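Local coordinates for protein L-asparaginase 1 (Escherichia coli, PDB 6NXC) that catalyses the hydrolysis of L-asparagine to L-aspartate and ammonium, working as a homotetramer whose allosteric site binds a second asparagine as activator, at residues 284-289 with 341-346; 256-261 with 324-329. The protein carries 1 engineered substitution. One frame throughout, in Å; residues are numbered along the deposited sequence.

Interaction 1. Residues 284-289 with 341-346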
loop_
_atom_site.group_PDB
_atom_site.type_symbol
_atom_site.label_atom_id
_atom_site.label_comp_id
_atom_site.label_asym_id
_atom_site.label_seq_id
_atom_site.Cartn_x
_atom_site.Cartn_y
_atom_site.Cartn_z
ATOM N N GLY B 284 43.042 5.799 -5.054
ATOM C CA GLY B 284 42.756 4.989 -3.861
ATOM C C GLY B 284 41.400 5.351 -3.255
ATOM O O GLY B 284 41.038 4.779 -2.185
ATOM N N ILE B 285 40.659 6.218 -3.942
ATOM C CA ILE B 285 39.313 6.595 -3.462
ATOM C C ILE B 285 38.332 5.444 -3.734
ATOM O O ILE B 285 38.354 4.827 -4.841
ATOM C CB ILE B 285 38.922 7.911 -4.127
ATOM C CG1 ILE B 285 39.802 9.088 -3.691
ATOM C CG2 ILE B 285 37.450 8.156 -3.893
ATOM C CD1 ILE B 285 39.655 10.256 -4.545
ATOM N N VAL B 286 37.510 5.053 -2.729
ATOM C CA VAL B 286 36.469 4.006 -2.885
ATOM C C VAL B 286 35.238 4.675 -3.482
ATOM O O VAL B 286 34.636 5.536 -2.822
ATOM C CB VAL B 286 36.160 3.322 -1.549
ATOM C CG1 VAL B 286 34.984 2.363 -1.738
ATOM C CG2 VAL B 286 37.422 2.646 -0.994
ATOM N N VAL B 287 34.894 4.338 -4.709
ATOM C CA VAL B 287 33.695 4.910 -5.366
ATOM C C VAL B 287 32.600 3.828 -5.412
ATOM O O VAL B 287 32.820 2.761 -6.027
ATOM C CB VAL B 287 34.008 5.479 -6.755
ATOM C CG1 VAL B 287 32.822 6.123 -7.379
ATOM C CG2 VAL B 287 35.145 6.424 -6.648
ATOM N N VAL B 288 31.473 4.087 -4.752
ATOM C CA VAL B 288 30.322 3.152 -4.621
ATOM C C VAL B 288 29.121 3.698 -5.398
ATOM O O VAL B 288 28.706 4.793 -5.133
ATOM C CB VAL B 288 30.017 2.875 -3.149
ATOM C CG1 VAL B 288 29.002 1.772 -3.029
ATOM C CG2 VAL B 288 31.262 2.440 -2.444
ATOM N N ASN B 289 28.536 2.853 -6.234
ATOM C CA ASN B 289 27.362 3.185 -7.053
ATOM C C ASN B 289 26.106 2.677 -6.314
ATOM O O ASN B 289 25.984 1.473 -6.152
ATOM C CB ASN B 289 27.468 2.510 -8.422
ATOM C CG ASN B 289 26.447 3.064 -9.412
ATOM O OD1 ASN B 289 25.957 4.169 -9.211
ATOM N ND2 ASN B 289 26.348 2.403 -10.545
ATOM N N THR B 341 40.626 -4.471 -0.109
ATOM C CA THR B 341 39.768 -5.229 0.815
ATOM C C THR B 341 38.506 -4.414 1.115
ATOM O O THR B 341 37.459 -5.043 1.251
ATOM C CB THR B 341 40.459 -5.580 2.133
ATOM O OG1 THR B 341 41.623 -6.359 1.842
ATOM C CG2 THR B 341 39.551 -6.349 3.050
ATOM N N ILE B 342 38.643 -3.106 1.286
ATOM C CA ILE B 342 37.421 -2.247 1.464
ATOM C C ILE B 342 36.476 -2.363 0.253
ATOM O O ILE B 342 35.212 -2.485 0.451
ATOM C CB ILE B 342 37.815 -0.801 1.790
ATOM C CG1 ILE B 342 38.543 -0.810 3.137
ATOM C CG2 ILE B 342 36.589 0.051 1.831
ATOM C CD1 ILE B 342 39.211 0.479 3.465
ATOM N N ARG B 343 37.028 -2.338 -0.961
ATOM C CA ARG B 343 36.214 -2.368 -2.181
ATOM C C ARG B 343 35.468 -3.678 -2.176
ATOM O O ARG B 343 34.298 -3.707 -2.607
ATOM C CB ARG B 343 37.041 -2.152 -3.465
ATOM C CG ARG B 343 37.532 -0.719 -3.660
ATOM C CD ARG B 343 38.537 -0.557 -4.821
ATOM N NE ARG B 343 38.807 0.869 -5.002
ATOM C CZ ARG B 343 39.986 1.400 -5.333
ATOM N NH1 ARG B 343 41.012 0.626 -5.649
ATOM N NH2 ARG B 343 40.119 2.707 -5.492
ATOM N N LYS B 344 36.161 -4.775 -1.853
ATOM C CA LYS B 344 35.505 -6.098 -1.929
ATOM C C LYS B 344 34.387 -6.159 -0.869
ATOM O O LYS B 344 33.338 -6.745 -1.118
ATOM C CB LYS B 344 36.555 -7.202 -1.719
ATOM C CG LYS B 344 36.015 -8.534 -1.230
ATOM C CD LYS B 344 36.956 -9.723 -1.515
ATOM C CE LYS B 344 36.207 -10.975 -1.926
ATOM N NZ LYS B 344 37.098 -12.159 -1.902
ATOM N N ALA B 345 34.658 -5.670 0.324
ATOM C CA ALA B 345 33.760 -5.785 1.490
ATOM C C ALA B 345 32.518 -4.916 1.226
ATOM O O ALA B 345 31.408 -5.309 1.715
ATOM C CB ALA B 345 34.422 -5.292 2.768
ATOM N N MET B 346 32.658 -3.862 0.456
ATOM C CA MET B 346 31.501 -2.967 0.241
ATOM C C MET B 346 30.406 -3.737 -0.521
ATOM O O MET B 346 29.245 -3.467 -0.274
ATOM C CB MET B 346 31.890 -1.680 -0.504
ATOM C CG MET B 346 32.495 -0.673 0.390
ATOM S SD MET B 346 31.478 -0.220 1.815
ATOM C CE MET B 346 30.134 0.631 0.976
HETATM O O HOH W 1 36.433 2.415 -6.305
#

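Interaction 2. Residues 256-261 with 324-329. With ASN (asparagine), chain O.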
loop_
_atom_site.group_PDB
_atom_site.type_symbol
_atom_site.label_atom_id
_atom_site.label_comp_id
_atom_site.label_asym_id
_atom_site.label_seq_id
_atom_site.Cartn_x
_atom_site.Cartn_y
_atom_site.Cartn_z
ATOM N N ALA B 256 36.276 8.474 -0.089
ATOM C CA ALA B 256 35.222 7.663 -0.713
ATOM C C ALA B 256 34.192 8.614 -1.295
ATOM O O ALA B 256 34.108 9.748 -0.881
ATOM C CB ALA B 256 34.647 6.713 0.305
ATOM N N LEU B 257 33.582 8.164 -2.345
ATOM C CA LEU B 257 32.492 8.869 -2.993
ATOM C C LEU B 257 31.322 7.881 -3.106
ATOM O O LEU B 257 31.506 6.776 -3.647
ATOM C CB LEU B 257 33.178 9.151 -4.319
ATOM C CG LEU B 257 32.994 10.519 -4.879
ATOM C CD1 LEU B 257 34.071 10.735 -5.922
ATOM C CD2 LEU B 257 31.583 10.492 -5.454
ATOM N N ILE B 258 30.105 8.349 -2.817
ATOM C CA ILE B 258 28.824 7.634 -3.035
ATOM C C ILE B 258 28.161 8.357 -4.179
ATOM O O ILE B 258 28.080 9.594 -4.125
ATOM C CB ILE B 258 27.968 7.652 -1.771
ATOM C CG1 ILE B 258 28.643 6.925 -0.616
ATOM C CG2 ILE B 258 26.629 7.074 -2.077
ATOM C CD1 ILE B 258 27.874 7.022 0.658
ATOM N N LEU B 259 27.867 7.609 -5.253
ATOM C CA LEU B 259 27.126 8.113 -6.404
ATOM C C LEU B 259 25.672 7.650 -6.231
ATOM O O LEU B 259 25.405 6.451 -6.176
ATOM C CB LEU B 259 27.619 7.517 -7.721
ATOM C CG LEU B 259 29.092 7.658 -8.012
ATOM C CD1 LEU B 259 29.406 7.017 -9.345
ATOM C CD2 LEU B 259 29.570 9.081 -7.965
ATOM N N ARG B 260 24.781 8.599 -6.139
ATOM C CA ARG B 260 23.315 8.313 -6.229
ATOM C C ARG B 260 22.921 8.330 -7.662
ATOM O O ARG B 260 22.547 9.377 -8.143
ATOM C CB ARG B 260 22.528 9.286 -5.380
ATOM C CG ARG B 260 22.885 9.348 -3.908
ATOM C CD ARG B 260 22.045 10.267 -3.027
ATOM N NE ARG B 260 20.649 9.975 -3.126
ATOM C CZ ARG B 260 19.726 10.689 -3.794
ATOM N NH1 ARG B 260 20.033 11.849 -4.387
ATOM N NH2 ARG B 260 18.483 10.231 -3.820
ATOM N N SER B 261 23.017 7.208 -8.344
ATOM C CA SER B 261 22.786 7.161 -9.810
ATOM C C SER B 261 21.340 6.868 -10.132
ATOM O O SER B 261 20.529 6.522 -9.244
ATOM C CB SER B 261 23.605 6.030 -10.422
ATOM O OG SER B 261 24.938 6.277 -10.185
ATOM N N ALA B 324 23.008 3.099 4.967
ATOM C CA ALA B 324 23.833 1.919 5.216
ATOM C C ALA B 324 25.217 2.102 4.547
ATOM O O ALA B 324 26.267 1.665 5.080
ATOM C CB ALA B 324 23.157 0.670 4.730
ATOM N N THR B 325 25.229 2.568 3.297
ATOM C CA THR B 325 26.505 2.746 2.546
ATOM C C THR B 325 27.476 3.753 3.251
ATOM O O THR B 325 28.711 3.490 3.403
ATOM C CB THR B 325 26.211 3.200 1.105
ATOM O OG1 THR B 325 25.398 2.138 0.560
ATOM C CG2 THR B 325 27.490 3.349 0.321
ATOM N N LEU B 326 26.985 4.924 3.663
ATOM C CA LEU B 326 27.749 5.928 4.365
ATOM C C LEU B 326 28.363 5.283 5.611
ATOM O O LEU B 326 29.592 5.492 5.843
ATOM C CB LEU B 326 26.847 7.129 4.700
ATOM C CG LEU B 326 27.638 8.241 5.344
ATOM C CD1 LEU B 326 28.498 8.955 4.311
ATOM C CD2 LEU B 326 26.806 9.206 6.137
ATOM N N THR B 327 27.512 4.612 6.445
ATOM C CA THR B 327 27.997 4.135 7.736
ATOM C C THR B 327 28.957 2.971 7.457
ATOM O O THR B 327 29.879 2.836 8.176
ATOM C CB THR B 327 26.852 3.891 8.703
ATOM O OG1 THR B 327 26.036 2.909 8.073
ATOM C CG2 THR B 327 26.091 5.152 8.952
ATOM N N LYS B 328 28.713 2.119 6.441
ATOM C CA LYS B 328 29.552 0.977 6.120
ATOM C C LYS B 328 30.952 1.495 5.714
ATOM O O LYS B 328 31.961 0.894 6.102
ATOM C CB LYS B 328 28.963 0.177 4.964
ATOM C CG LYS B 328 29.523 -1.234 4.813
ATOM C CD LYS B 328 28.770 -1.997 3.741
ATOM C CE LYS B 328 29.291 -3.372 3.563
ATOM N NZ LYS B 328 28.514 -4.101 2.534
ATOM N N LEU B 329 31.003 2.603 4.941
ATOM C CA LEU B 329 32.329 3.180 4.501
ATOM C C LEU B 329 33.048 3.722 5.736
ATOM O O LEU B 329 34.206 3.465 5.866
ATOM C CB LEU B 329 32.099 4.285 3.491
ATOM C CG LEU B 329 31.750 3.731 2.122
ATOM C CD1 LEU B 329 31.177 4.836 1.279
ATOM C CD2 LEU B 329 33.018 3.150 1.510
HETATM N N ASN O . 18.159 5.410 -2.288
HETATM C CA ASN O . 17.388 6.581 -1.679
HETATM C C ASN O . 18.326 7.792 -1.592
HETATM O O ASN O . 19.270 7.785 -2.490
HETATM C CB ASN O . 16.818 6.187 -0.307
HETATM C CG ASN O . 17.878 5.943 0.759
HETATM O OD1 ASN O . 18.994 5.580 0.436
HETATM N ND2 ASN O . 17.595 6.254 2.002
HETATM O OXT ASN O . 18.156 8.718 -0.660
#

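Interaction 1. Residues 284-289 with 341-346
Val286 and Val288, on a central strand of the C-terminal parallel sheet, meet Ile342 and Met346 of helix 339-346; the axes of 286-289 and 341-346 lie 14° apart. The tight part is apolar. CG2 of Val286 touches CG2 of Ile342 at 3.9 Å, the two side chains crossing at about a right angle; branched residues suit both places, since each offers a methyl close to its backbone. Farther along, Met346 is bent at both its second and third torsions, which brings CE round to within 4.0 Å of Val288 CG2. A flexible thioether can reach in this way where the segment axes approach no closer than 9.2 Å, and the same side chain also packs on Leu329 and Leu332 of helix 322-333. The looser side is polar and wet. Arg343, only partly buried, stretches its chain out from CG to NE, and its NH2 donates to Ile285 O at 2.8 Å with an N-H...O angle of 159°. The oxygen lies in the guanidinium plane, whereas the nitrogen stands well above the carbonyl plane. A water accepts from Val287 N at 2.9 Å and, weakly, from Arg343 NE. NH2 also bonds Ser281 O, which Gly284 N, at the C-prime position with positive phi, already holds in the Schellman motif ending helix 271-282. One guanidinium therefore joins a helix end to the residue just ahead of the strand, while hydrophobic packing holds the buried side.

Interaction 2. Residues 256-261 with 324-329
In the C-terminal domain, where parallel strands and helices form an alpha/beta layer, strand 256-261 passes under helix 322-333 and leads into the allosteric asparagine site. The two segments run antiparallel, at 170°, and their contact is wholly apolar. Ile258 is its centre: with CG1 anti to the carbonyl carbon (chi1 -63°) and the chain extended beyond it, CD1 reaches the helix, 3.7 Å from Thr325 CG2 and 4.2 Å from Leu326 CB. Leu329 slides past in the opposite direction, its CD1 3.8 Å from Ile258 CG1, and both of its methyls reach Ala256 CB, where a small residue lets the leucine come close to the strand. Thr325 turns its methyl to the strand, while OG1 bonds back to Thr321 O within the helix, satisfied away from the apolar contact. Arg260 serves the ligand instead. Its chain bends at the third torsion (55°), and the ligand atom O takes two hydrogen bonds, from NE at 2.7 Å and from NH2 at 2.9 Å, so one carboxylate oxygen is gripped twice along the guanidinium edge. A leucine in its place would probably leave that carboxylate without its positive mate and weaken activator binding. Thr236 OG1 holds NH1, and Arg260 of the second subunit lies close by. Strands 232-236 and 286-291 flank the strand, and Ile232 and Leu290 extend the apolar layer beneath the helix, which also meets helix 114-124 through Thr327.

Of the elements in these contacts, strand 256-261 comes first along the chain, then strand 286-291, helix 322-333 and helix 339-346. Interaction 2 closes a loop of 62 residues from strand 256-261 to helix 322-333; interaction 1 closes one of 51 from the next strand to helix 339-346. Since their segments alternate, the loops cross and neither nests in the other. Val286 O and Leu257 N, 2.9 Å apart, probably bond between the neighbouring strands, while Lys328 NZ reaches Met346 O between the successive helices. Together the contacts fasten both helices to one parallel sheet, with interaction 2 alone holding a residue of the allosteric pocket.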